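Local atomic coordinates of cadherin-23 (Mus musculus, PDB entry 5UZ8), a protein that probably serves as a calcium-dependent adhesion protein of the inner ear, where it takes part in the mechanotransduction that underlies hearing. Residues A[147-161]-A[182-195]. Numbering follows the deposited sequence.
With CA (calcium ion), chain I.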
loop_
_atom_site.group_PDB
_atom_site.type_symbol
_atom_site.label_atom_id
_atom_site.label_comp_id
_atom_site.label_asym_id
_atom_site.label_seq_id
_atom_site.Cartn_x
_atom_site.Cartn_y
_atom_site.Cartn_z
ATOM N N ASN A 147 11.412 5.879 -17.943
ATOM C CA ASN A 147 10.185 6.475 -17.356
ATOM C C ASN A 147 9.081 5.453 -17.116
ATOM O O ASN A 147 8.325 5.572 -16.158
ATOM C CB ASN A 147 9.626 7.619 -18.194
ATOM C CG ASN A 147 8.993 8.687 -17.336
ATOM O OD1 ASN A 147 9.727 9.353 -16.595
ATOM N ND2 ASN A 147 7.668 8.864 -17.403
ATOM N N PHE A 148 9.021 4.440 -17.977
ATOM C CA PHE A 148 8.049 3.386 -17.844
ATOM C C PHE A 148 8.192 2.536 -16.589
ATOM O O PHE A 148 7.272 1.775 -16.250
ATOM C CB PHE A 148 8.124 2.484 -19.090
ATOM C CG PHE A 148 7.754 3.156 -20.373
ATOM C CD1 PHE A 148 6.925 4.287 -20.418
ATOM C CD2 PHE A 148 8.147 2.584 -21.573
ATOM C CE1 PHE A 148 6.552 4.847 -21.623
ATOM C CE2 PHE A 148 7.762 3.127 -22.781
ATOM C CZ PHE A 148 6.967 4.276 -22.822
ATOM N N ALA A 149 9.328 2.644 -15.898
ATOM C CA ALA A 149 9.561 1.902 -14.640
ATOM C C ALA A 149 9.711 2.822 -13.408
ATOM O O ALA A 149 10.011 2.327 -12.303
ATOM C CB ALA A 149 10.796 1.018 -14.788
ATOM N N LEU A 150 9.506 4.128 -13.590
ATOM C CA LEU A 150 9.472 5.049 -12.481
ATOM C C LEU A 150 8.088 4.988 -11.869
ATOM O O LEU A 150 7.103 4.971 -12.603
ATOM C CB LEU A 150 9.777 6.471 -12.912
ATOM C CG LEU A 150 11.180 6.692 -13.452
ATOM C CD1 LEU A 150 11.397 8.172 -13.747
ATOM C CD2 LEU A 150 12.203 6.199 -12.424
ATOM N N ILE A 151 8.044 4.940 -10.539
ATOM C CA ILE A 151 6.836 4.695 -9.762
ATOM C C ILE A 151 6.480 5.906 -8.887
ATOM O O ILE A 151 7.317 6.435 -8.200
ATOM C CB ILE A 151 7.010 3.447 -8.893
ATOM C CG1 ILE A 151 7.163 2.230 -9.809
ATOM C CG2 ILE A 151 5.822 3.251 -7.936
ATOM C CD1 ILE A 151 7.540 0.972 -9.071
ATOM N N GLU A 152 5.219 6.324 -8.941
ATOM C CA GLU A 152 4.671 7.403 -8.127
ATOM C C GLU A 152 3.646 6.753 -7.173
ATOM O O GLU A 152 2.691 6.143 -7.641
ATOM C CB GLU A 152 3.994 8.404 -9.069
ATOM C CG GLU A 152 3.233 9.540 -8.428
ATOM C CD GLU A 152 2.801 10.616 -9.415
ATOM O OE1 GLU A 152 2.705 10.378 -10.641
ATOM O OE2 GLU A 152 2.558 11.743 -8.956
ATOM N N TYR A 153 3.900 6.821 -5.861
ATOM C CA TYR A 153 2.976 6.341 -4.827
ATOM C C TYR A 153 1.941 7.371 -4.436
ATOM O O TYR A 153 2.214 8.571 -4.402
ATOM C CB TYR A 153 3.736 5.908 -3.577
ATOM C CG TYR A 153 4.688 4.779 -3.875
ATOM C CD1 TYR A 153 4.232 3.488 -4.031
ATOM C CD2 TYR A 153 6.032 5.001 -4.031
ATOM C CE1 TYR A 153 5.098 2.440 -4.318
ATOM C CE2 TYR A 153 6.898 3.965 -4.356
ATOM C CZ TYR A 153 6.402 2.660 -4.462
ATOM O OH TYR A 153 7.231 1.601 -4.816
ATOM N N SER A 154 0.742 6.909 -4.148
ATOM C CA SER A 154 -0.300 7.784 -3.615
ATOM C C SER A 154 -1.221 6.971 -2.689
ATOM O O SER A 154 -1.122 5.760 -2.622
ATOM C CB SER A 154 -1.095 8.429 -4.738
ATOM O OG SER A 154 -1.747 7.446 -5.526
ATOM N N LEU A 155 -2.054 7.673 -1.931
ATOM C CA LEU A 155 -3.101 7.049 -1.112
ATOM C C LEU A 155 -4.388 7.516 -1.723
ATOM O O LEU A 155 -4.534 8.694 -2.067
ATOM C CB LEU A 155 -3.067 7.533 0.349
ATOM C CG LEU A 155 -1.928 7.067 1.209
ATOM C CD1 LEU A 155 -2.052 7.663 2.609
ATOM C CD2 LEU A 155 -1.850 5.536 1.288
ATOM N N VAL A 156 -5.331 6.596 -1.911
ATOM C CA VAL A 156 -6.614 6.957 -2.446
ATOM C C VAL A 156 -7.351 7.904 -1.483
ATOM O O VAL A 156 -7.978 8.850 -1.916
ATOM C CB VAL A 156 -7.459 5.698 -2.698
ATOM C CG1 VAL A 156 -8.923 6.051 -3.012
ATOM C CG2 VAL A 156 -6.830 4.896 -3.819
ATOM N N ASP A 157 -7.251 7.664 -0.182
ATOM C CA ASP A 157 -7.877 8.561 0.810
ATOM C C ASP A 157 -7.247 8.303 2.185
ATOM O O ASP A 157 -7.622 7.361 2.910
ATOM C CB ASP A 157 -9.395 8.369 0.866
ATOM C CG ASP A 157 -10.077 9.244 1.943
ATOM O OD1 ASP A 157 -9.457 10.194 2.498
ATOM O OD2 ASP A 157 -11.269 8.987 2.216
ATOM N N GLY A 158 -6.309 9.174 2.539
ATOM C CA GLY A 158 -5.675 9.145 3.831
ATOM C C GLY A 158 -6.540 9.610 4.986
ATOM O O GLY A 158 -6.094 9.506 6.122
ATOM N N GLU A 159 -7.735 10.152 4.683
ATOM C CA GLU A 159 -8.719 10.615 5.670
ATOM C C GLU A 159 -8.221 11.844 6.463
ATOM O O GLU A 159 -8.757 12.190 7.513
ATOM C CB GLU A 159 -9.137 9.462 6.590
ATOM C CG GLU A 159 -9.622 8.231 5.822
ATOM C CD GLU A 159 -10.058 7.077 6.731
ATOM O OE1 GLU A 159 -10.567 7.343 7.873
ATOM O OE2 GLU A 159 -9.862 5.904 6.275
ATOM N N GLY A 160 -7.197 12.500 5.927
ATOM C CA GLY A 160 -6.502 13.555 6.655
ATOM C C GLY A 160 -5.672 13.074 7.832
ATOM O O GLY A 160 -5.105 13.914 8.546
ATOM N N LYS A 161 -5.567 11.747 8.026
ATOM C CA LYS A 161 -4.819 11.183 9.136
ATOM C C LYS A 161 -3.445 10.659 8.727
ATOM O O LYS A 161 -2.551 10.621 9.571
ATOM C CB LYS A 161 -5.585 10.010 9.772
ATOM C CG LYS A 161 -7.055 10.280 10.106
ATOM C CD LYS A 161 -7.270 11.606 10.782
ATOM C CE LYS A 161 -6.741 11.575 12.186
ATOM N NZ LYS A 161 -7.158 12.816 12.917
ATOM N N LYS A 182 -11.602 6.389 16.198
ATOM C CA LYS A 182 -11.479 5.363 15.165
ATOM C C LYS A 182 -10.304 4.470 15.518
ATOM O O LYS A 182 -9.180 4.957 15.717
ATOM C CB LYS A 182 -11.259 6.027 13.797
ATOM C CG LYS A 182 -11.229 5.053 12.641
ATOM C CD LYS A 182 -11.582 5.678 11.288
ATOM C CE LYS A 182 -11.562 4.615 10.192
ATOM N NZ LYS A 182 -12.077 5.140 8.898
ATOM N N ASP A 183 -10.565 3.178 15.617
ATOM C CA ASP A 183 -9.555 2.273 16.192
ATOM C C ASP A 183 -8.684 1.543 15.172
ATOM O O ASP A 183 -7.739 0.859 15.549
ATOM C CB ASP A 183 -10.166 1.267 17.183
ATOM C CG ASP A 183 -11.147 0.301 16.557
ATOM O OD1 ASP A 183 -11.379 0.300 15.335
ATOM O OD2 ASP A 183 -11.708 -0.505 17.345
ATOM N N HIS A 184 -9.003 1.661 13.893
ATOM C CA HIS A 184 -8.120 1.150 12.854
ATOM C C HIS A 184 -8.565 1.706 11.495
ATOM O O HIS A 184 -9.723 2.129 11.322
ATOM C CB HIS A 184 -8.156 -0.370 12.761
ATOM C CG HIS A 184 -9.452 -0.916 12.257
ATOM N ND1 HIS A 184 -10.613 -0.841 12.990
ATOM C CD2 HIS A 184 -9.766 -1.565 11.113
ATOM C CE1 HIS A 184 -11.593 -1.436 12.324
ATOM N NE2 HIS A 184 -11.105 -1.882 11.178
ATOM N N TYR A 185 -7.645 1.649 10.547
ATOM C CA TYR A 185 -7.837 2.154 9.190
ATOM C C TYR A 185 -7.456 1.061 8.197
ATOM O O TYR A 185 -6.495 0.297 8.436
ATOM C CB TYR A 185 -6.917 3.368 8.988
ATOM C CG TYR A 185 -7.214 4.507 9.910
ATOM C CD1 TYR A 185 -6.703 4.530 11.206
ATOM C CD2 TYR A 185 -8.018 5.578 9.493
ATOM C CE1 TYR A 185 -6.993 5.593 12.075
ATOM C CE2 TYR A 185 -8.272 6.665 10.324
ATOM C CZ TYR A 185 -7.753 6.650 11.623
ATOM O OH TYR A 185 -8.022 7.669 12.492
ATOM N N ILE A 186 -8.180 1.004 7.084
ATOM C CA ILE A 186 -7.808 0.142 5.971
ATOM C C ILE A 186 -7.693 1.067 4.753
ATOM O O ILE A 186 -8.694 1.481 4.208
ATOM C CB ILE A 186 -8.846 -0.989 5.746
ATOM C CG1 ILE A 186 -9.081 -1.736 7.064
ATOM C CG2 ILE A 186 -8.378 -1.929 4.625
ATOM C CD1 ILE A 186 -10.047 -2.897 6.951
ATOM N N LEU A 187 -6.462 1.390 4.388
ATOM C CA LEU A 187 -6.152 2.381 3.374
ATOM C C LEU A 187 -5.739 1.691 2.074
ATOM O O LEU A 187 -5.173 0.613 2.095
ATOM C CB LEU A 187 -5.004 3.228 3.838
ATOM C CG LEU A 187 -5.159 3.940 5.178
ATOM C CD1 LEU A 187 -3.872 4.731 5.393
ATOM C CD2 LEU A 187 -6.434 4.775 5.146
ATOM N N THR A 188 -6.059 2.317 0.955
ATOM C CA THR A 188 -5.598 1.852 -0.349
ATOM C C THR A 188 -4.395 2.679 -0.780
ATOM O O THR A 188 -4.518 3.896 -0.945
ATOM C CB THR A 188 -6.716 1.992 -1.390
ATOM O OG1 THR A 188 -7.858 1.219 -0.970
ATOM C CG2 THR A 188 -6.240 1.504 -2.736
ATOM N N ALA A 189 -3.259 2.017 -0.977
ATOM C CA ALA A 189 -2.063 2.641 -1.538
ATOM C C ALA A 189 -1.975 2.266 -3.018
ATOM O O ALA A 189 -2.235 1.108 -3.379
ATOM C CB ALA A 189 -0.820 2.187 -0.813
ATOM N N LEU A 190 -1.617 3.240 -3.858
ATOM C CA LEU A 190 -1.555 3.048 -5.309
ATOM C C LEU A 190 -0.120 3.274 -5.780
ATOM O O LEU A 190 0.528 4.192 -5.285
ATOM C CB LEU A 190 -2.450 4.063 -5.968
ATOM C CG LEU A 190 -2.791 3.882 -7.426
ATOM C CD1 LEU A 190 -3.677 2.655 -7.630
ATOM C CD2 LEU A 190 -3.555 5.124 -7.880
ATOM N N ALA A 191 0.351 2.429 -6.698
ATOM C CA ALA A 191 1.628 2.632 -7.380
ATOM C C ALA A 191 1.303 2.828 -8.861
ATOM O O ALA A 191 0.616 1.985 -9.449
ATOM C CB ALA A 191 2.522 1.428 -7.192
ATOM N N LYS A 192 1.755 3.936 -9.445
ATOM C CA LYS A 192 1.430 4.269 -10.834
ATOM C C LYS A 192 2.738 4.619 -11.557
ATOM O O LYS A 192 3.529 5.452 -11.082
ATOM C CB LYS A 192 0.416 5.404 -10.871
ATOM C CG LYS A 192 -0.054 5.842 -12.245
ATOM C CD LYS A 192 -1.001 7.060 -12.153
ATOM C CE LYS A 192 -2.189 6.835 -11.249
ATOM N NZ LYS A 192 -3.234 7.900 -11.408
ATOM N N ASP A 193 2.989 3.962 -12.673
ATOM C CA ASP A 193 4.237 4.157 -13.382
ATOM C C ASP A 193 4.153 5.332 -14.356
ATOM O O ASP A 193 3.130 6.003 -14.423
ATOM C CB ASP A 193 4.699 2.834 -14.044
ATOM C CG ASP A 193 3.854 2.434 -15.227
ATOM O OD1 ASP A 193 3.079 3.268 -15.765
ATOM O OD2 ASP A 193 4.012 1.272 -15.649
ATOM N N ASN A 194 5.234 5.568 -15.104
ATOM C CA ASN A 194 5.275 6.467 -16.250
ATOM C C ASN A 194 4.799 7.899 -15.934
ATOM O O ASN A 194 3.868 8.421 -16.563
ATOM C CB ASN A 194 4.496 5.843 -17.451
ATOM C CG ASN A 194 4.753 6.547 -18.774
ATOM O OD1 ASN A 194 5.745 7.260 -18.959
ATOM N ND2 ASN A 194 3.832 6.324 -19.736
ATOM N N PRO A 195 5.409 8.516 -14.897
ATOM C CA PRO A 195 4.933 9.821 -14.458
ATOM C C PRO A 195 4.990 10.883 -15.550
ATOM O O PRO A 195 5.864 10.879 -16.418
ATOM C CB PRO A 195 5.844 10.140 -13.241
ATOM C CG PRO A 195 7.108 9.376 -13.534
ATOM C CD PRO A 195 6.614 8.087 -14.163
HETATM CA CA CA I . 5.766 -0.085 -16.318
HETATM O O HOH W 1 -6.377 5.358 1.227
HETATM O O HOH W 2 -10.676 2.965 7.063
#
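Glu152 and Lys192 form one hydrogen-bonded pair of an antiparallel strand pairing and Ser154 and Leu190 the next; Val156 N, 3.0 Å from Thr188 O, adds a last direct backbone bond. Beyond it the chains part, and a water accepts from Asp157 N and Thr188 N and gives a weak bond to Asp157 O.

Apolar contacts occupy the face of Ile151, Tyr153 and Leu155, turned to the inside of the cadherin β-sandwich. Ile151 CG2 lies 3.8 Å from Ala191 CB and sits over one face of the Tyr153 ring, toward its rim, while Leu155 CD2 rests on Ala189. On the other face Ser154 OG touches Leu190 CB, and Glu152 reaches a salt bridge with Arg202.

Polar side chains secure both ends. Lys182 NZ forms a salt bridge with Glu159 OE1 (2.9 Å), on the syn side and 19° out of the carboxylate plane, and the carboxylate meets the Tyr185 ring at its edge. At the other end Asn147 ND2 spends both hydrogens in its amide plane, on Asn194 OD1 (2.9 Å) and on Pro195 O. Asn194 swings its amide to the edge of the Phe148 ring through chi1 (-167°, CG opposite the backbone N); the two planes stand 88° apart, and its ND2 is taken up by Asp197.

Calcium is bound by Phe148 O at 2.4 Å and Asp193 OD2 at 2.3 Å, with Asn110, Asn112, Asp142 and Asp144 completing the site; Arg203 engages the Asp193 carboxylate through OD1. The ion thus ties this strand pair to the linker from the preceding cadherin repeat, consistent with calcium-dependent stiffening of the junction.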